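Local coordinates for protein putative TetR-family transcriptional regulator (Rhodococcus sp., PDB 2G3B) that probably binds operator DNA through an N-terminal helix-turn-helix domain and regulates transcription, as expected of a TetR-family repressor, at residues A[144-148]-A[149-153]; A[59-62]-A[63-67]. One frame throughout, in Å; residues are numbered along the deposited sequence.

Contact 1: residues A[144-148]-A[149-153]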
loop_
_atom_site.group_PDB
_atom_site.type_symbol
_atom_site.label_atom_id
_atom_site.label_comp_id
_atom_site.label_asym_id
_atom_site.label_seq_id
_atom_site.Cartn_x
_atom_site.Cartn_y
_atom_site.Cartn_z
ATOM N N ARG A 144 -20.008 19.164 5.544
ATOM C CA ARG A 144 -19.066 20.255 5.404
ATOM C C ARG A 144 -17.967 20.114 6.458
ATOM O O ARG A 144 -17.029 20.903 6.492
ATOM C CB ARG A 144 -19.784 21.612 5.507
ATOM N N SER A 145 -18.085 19.088 7.304
ATOM C CA SER A 145 -17.108 18.804 8.348
ATOM C C SER A 145 -15.805 18.237 7.753
ATOM O O SER A 145 -14.706 18.551 8.220
ATOM C CB SER A 145 -17.689 17.817 9.377
ATOM O OG SER A 145 -17.456 16.452 8.972
ATOM N N LEU A 146 -15.917 17.423 6.713
ATOM C CA LEU A 146 -14.725 16.849 6.090
ATOM C C LEU A 146 -13.789 17.902 5.499
ATOM O O LEU A 146 -14.246 18.844 4.850
ATOM C CB LEU A 146 -15.133 15.840 5.031
ATOM C CG LEU A 146 -15.915 14.640 5.577
ATOM C CD1 LEU A 146 -16.696 13.927 4.453
ATOM C CD2 LEU A 146 -14.991 13.647 6.297
ATOM N N ASP A 147 -12.497 17.773 5.788
ATOM C CA ASP A 147 -11.467 18.521 5.090
ATOM C C ASP A 147 -11.183 17.705 3.813
ATOM O O ASP A 147 -10.763 16.508 3.886
ATOM C CB ASP A 147 -10.222 18.718 5.985
ATOM C CG ASP A 147 -9.207 19.755 5.418
ATOM O OD1 ASP A 147 -9.423 20.358 4.330
ATOM O OD2 ASP A 147 -8.153 19.965 6.077
ATOM N N PRO A 148 -11.505 18.307 2.638
ATOM C CA PRO A 148 -11.388 17.684 1.310
ATOM C C PRO A 148 -10.056 17.008 1.043
ATOM O O PRO A 148 -10.045 15.843 0.667
ATOM C CB PRO A 148 -11.569 18.861 0.346
ATOM C CG PRO A 148 -12.488 19.801 1.096
ATOM C CD PRO A 148 -12.102 19.663 2.557
ATOM N N GLN A 149 -8.958 17.732 1.231
ATOM C CA GLN A 149 -7.643 17.226 0.902
ATOM C C GLN A 149 -7.286 15.982 1.739
ATOM O O GLN A 149 -7.007 14.927 1.186
ATOM C CB GLN A 149 -6.601 18.348 1.048
ATOM C CG GLN A 149 -5.165 17.880 1.124
ATOM C CD GLN A 149 -4.732 17.420 -0.197
ATOM O OE1 GLN A 149 -5.486 17.568 -1.152
ATOM N NE2 GLN A 149 -3.530 16.837 -0.289
ATOM N N PRO A 150 -7.310 16.084 3.080
ATOM C CA PRO A 150 -7.061 14.884 3.896
ATOM C C PRO A 150 -7.950 13.692 3.621
ATOM O O PRO A 150 -7.468 12.557 3.654
ATOM C CB PRO A 150 -7.291 15.399 5.320
ATOM C CG PRO A 150 -6.872 16.809 5.198
ATOM C CD PRO A 150 -7.455 17.269 3.936
ATOM N N THR A 151 -9.231 13.929 3.385
ATOM C CA THR A 151 -10.183 12.872 3.058
ATOM C C THR A 151 -9.799 12.144 1.750
ATOM O O THR A 151 -9.858 10.912 1.663
ATOM C CB THR A 151 -11.608 13.430 2.992
ATOM O OG1 THR A 151 -11.937 14.061 4.265
ATOM C CG2 THR A 151 -12.615 12.305 2.792
ATOM N N ALA A 152 -9.393 12.919 0.753
ATOM C CA ALA A 152 -9.032 12.386 -0.560
ATOM C C ALA A 152 -7.741 11.630 -0.423
ATOM O O ALA A 152 -7.593 10.562 -1.009
ATOM C CB ALA A 152 -8.876 13.532 -1.562
ATOM N N VAL A 153 -6.817 12.162 0.376
ATOM C CA VAL A 153 -5.551 11.466 0.661
ATOM C C VAL A 153 -5.869 10.120 1.311
ATOM O O VAL A 153 -5.343 9.064 0.922
ATOM C CB VAL A 153 -4.593 12.293 1.577
ATOM C CG1 VAL A 153 -3.442 11.399 2.123
ATOM C CG2 VAL A 153 -4.001 13.496 0.792
HETATM O O HOH W 1 -8.377 20.493 2.174
#
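Thr151 turns back on Asp147 and takes hold of its carbonyl oxygen with two groups at once. The backbone N of Thr151 donates to Asp147 O at 3.0 Å. The hydroxyl of the same residue donates to the same oxygen, with Thr151 OG1 2.7 Å from Asp147 O, but it arrives from above the carbonyl plane, 44° out of it. A chi1 of -57° makes this double grip possible: OG1 stands anti to the carbonyl carbon and beside the backbone N, while CG2 takes the position anti to the backbone N, beside the carbonyl carbon. Leu146 meets the hydroxyl from the loop side, its CD2 3.7 Å from Thr151 OG1, the two side chains crossing at about a right angle.

This is the N-terminal end of helix 148-167, in the C-terminal domain of a TetR-type fold, where the loop after helix 115-139 runs into the next helix. Asp147 occupies the N-cap position, yet its side chain makes no direct capping bond. With chi1 at -168°, CG is anti to the backbone N, and the carboxylate lies against the Pro150 ring, Asp147 CG 3.4 Å from Pro150 CD and Asp147 OD2 3.5 Å from Pro150 CG. A water accepts from Gln149 N at 3.0 Å; it also lies near Asp147 OD1, but that approach is unusually short and a bond there is doubtful. The first turn then continues with Ala152 N on Pro148 O at 3.0 Å. Inward, Pro148 rests on Val134 and Gln137 and Ala152 on Ile129, all of helix 115-139, whereas Pro150 packs against His179 of the second subunit.

Contact 2: residues A[59-62]-A[63-67]. With GOL (glycerol), chain E.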
loop_
_atom_site.group_PDB
_atom_site.type_symbol
_atom_site.label_atom_id
_atom_site.label_comp_id
_atom_site.label_asym_id
_atom_site.label_seq_id
_atom_site.Cartn_x
_atom_site.Cartn_y
_atom_site.Cartn_z
ATOM N N ASN A 59 -1.838 6.104 -14.704
ATOM C CA ASN A 59 -2.864 6.995 -14.076
ATOM C C ASN A 59 -3.959 7.409 -15.074
ATOM O O ASN A 59 -5.146 7.384 -14.735
ATOM C CB ASN A 59 -2.240 8.242 -13.461
ATOM C CG ASN A 59 -3.257 9.071 -12.619
ATOM O OD1 ASN A 59 -3.970 8.517 -11.797
ATOM N ND2 ASN A 59 -3.363 10.345 -12.905
ATOM N N ASP A 60 -3.558 7.792 -16.284
ATOM C CA ASP A 60 -4.500 8.031 -17.373
ATOM C C ASP A 60 -5.381 6.834 -17.684
ATOM O O ASP A 60 -6.570 7.002 -17.872
ATOM C CB ASP A 60 -3.786 8.466 -18.662
ATOM C CG ASP A 60 -3.196 9.872 -18.550
ATOM O OD1 ASP A 60 -3.524 10.608 -17.586
ATOM O OD2 ASP A 60 -2.397 10.240 -19.406
ATOM N N ARG A 61 -4.794 5.643 -17.736
ATOM C CA ARG A 61 -5.565 4.416 -17.920
ATOM C C ARG A 61 -6.572 4.164 -16.767
ATOM O O ARG A 61 -7.741 3.780 -17.026
ATOM C CB ARG A 61 -4.611 3.221 -18.067
ATOM C CG ARG A 61 -5.148 2.100 -18.937
ATOM C CD ARG A 61 -4.025 1.240 -19.560
ATOM N NE ARG A 61 -3.221 0.577 -18.528
ATOM C CZ ARG A 61 -2.348 -0.376 -18.785
ATOM N NH1 ARG A 61 -2.161 -0.750 -20.067
ATOM N NH2 ARG A 61 -1.662 -0.931 -17.778
ATOM N N ALA A 62 -6.117 4.358 -15.522
ATOM C CA ALA A 62 -6.954 4.160 -14.313
ATOM C C ALA A 62 -8.090 5.170 -14.318
ATOM O O ALA A 62 -9.228 4.827 -14.033
ATOM C CB ALA A 62 -6.111 4.355 -13.059
ATOM N N ARG A 63 -7.769 6.417 -14.629
ATOM C CA ARG A 63 -8.794 7.456 -14.797
ATOM C C ARG A 63 -9.943 7.087 -15.721
ATOM O O ARG A 63 -11.093 7.359 -15.378
ATOM C CB ARG A 63 -8.192 8.790 -15.200
ATOM C CG ARG A 63 -9.132 9.961 -14.868
ATOM C CD ARG A 63 -8.465 11.305 -14.975
ATOM N NE ARG A 63 -7.767 11.466 -16.243
ATOM C CZ ARG A 63 -6.452 11.367 -16.418
ATOM N NH1 ARG A 63 -5.638 11.133 -15.381
ATOM N NH2 ARG A 63 -5.958 11.512 -17.648
ATOM N N ALA A 64 -9.651 6.482 -16.874
ATOM C CA ALA A 64 -10.702 5.943 -17.749
ATOM C C ALA A 64 -11.638 4.947 -17.023
ATOM O O ALA A 64 -12.850 4.945 -17.274
ATOM C CB ALA A 64 -10.091 5.282 -18.980
ATOM N N TYR A 65 -11.084 4.074 -16.168
ATOM C CA TYR A 65 -11.927 3.138 -15.412
ATOM C C TYR A 65 -12.623 3.869 -14.246
ATOM O O TYR A 65 -13.717 3.469 -13.840
ATOM C CB TYR A 65 -11.141 1.911 -14.922
ATOM C CG TYR A 65 -10.703 0.972 -16.060
ATOM C CD1 TYR A 65 -9.444 1.091 -16.653
ATOM C CD2 TYR A 65 -11.554 -0.027 -16.530
ATOM C CE1 TYR A 65 -9.039 0.237 -17.694
ATOM C CE2 TYR A 65 -11.162 -0.898 -17.572
ATOM C CZ TYR A 65 -9.904 -0.749 -18.155
ATOM O OH TYR A 65 -9.530 -1.597 -19.200
ATOM N N ARG A 66 -12.002 4.944 -13.731
ATOM C CA ARG A 66 -12.603 5.731 -12.641
ATOM C C ARG A 66 -13.859 6.510 -13.063
ATOM O O ARG A 66 -14.734 6.854 -12.222
ATOM C CB ARG A 66 -11.576 6.689 -12.050
ATOM C CG ARG A 66 -10.569 5.966 -11.249
ATOM C CD ARG A 66 -9.783 6.893 -10.363
ATOM N NE ARG A 66 -8.903 7.845 -11.040
ATOM C CZ ARG A 66 -7.583 7.682 -11.189
ATOM N NH1 ARG A 66 -6.980 6.592 -10.736
ATOM N NH2 ARG A 66 -6.863 8.623 -11.767
ATOM N N SER A 67 -13.936 6.828 -14.350
ATOM C CA SER A 67 -15.054 7.612 -14.864
ATOM C C SER A 67 -15.967 6.804 -15.795
ATOM O O SER A 67 -16.950 7.340 -16.333
ATOM C CB SER A 67 -14.541 8.895 -15.548
ATOM O OG SER A 67 -13.551 8.599 -16.538
HETATM C C1 GOL E . -3.272 5.255 -10.115
HETATM O O1 GOL E . -4.142 6.276 -10.577
HETATM C C2 GOL E . -4.048 4.021 -9.660
HETATM O O2 GOL E . -5.370 4.058 -10.154
HETATM C C3 GOL E . -3.997 3.907 -8.152
HETATM O O3 GOL E . -4.092 2.581 -7.643
HETATM O O HOH W 2 -5.511 12.076 -12.487
#
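Asn59 and Arg66 meet side chain to side chain across two turns of helix 47-66, at the C-terminal end of this long helix of the TetR-type fold. Arg66 NH2 donates to Asn59 OD1 at 2.9 Å in a nearly straight bond; the oxygen lies in the guanidinium plane, whereas the nitrogen sits above the amide carbonyl plane, 43° out of it. A glycerol, probably from the crystallisation liquor, closes a triangle: its O1 donates to Asn59 OD1 at 2.6 Å and accepts from Arg66 NH1. The bend of Arg66 at chi3 (-67°) folds its guanidinium back over the helix, with Ala62 C and Arg63 N beneath one face.

One turn apart, Asp60 and Arg63 lie side by side in a salt bridge, Arg63 NH2 2.6 Å from Asp60 OD1, with carboxylate and guanidinium planes 78° apart. A water accepts from Asn59 ND2 and, weakly, from Arg63 NH1.

Further out, Glu87 and Glu128 form salt bridges with Arg66, and Trp125 of helix 115-139 touches both Asn59 and Arg66. The hydroxyl of Ser67 turns back, OG donating to Arg63 O at 3.0 Å.

From the N terminus, contact 2 comes first, on the last turns of helix 47-66, and contact 1 follows at the start of helix 148-167. Each joins adjoining segments, so neither closes a long loop; they stand in series, without nesting or crossing. Their centres are 22 Å apart and their nearest atoms about 10 Å, with no touch. Helix 115-139 is common ground: residues 59-67 meet it through Thr121, Ala124 and Trp125, and residues 144-153 through Ile129, Ile133, Val134 and Gln137. Contact 2 also reaches helix 92-110, through Glu93, Val94 and Asn97, while contact 1 alone faces the second subunit, at its His179.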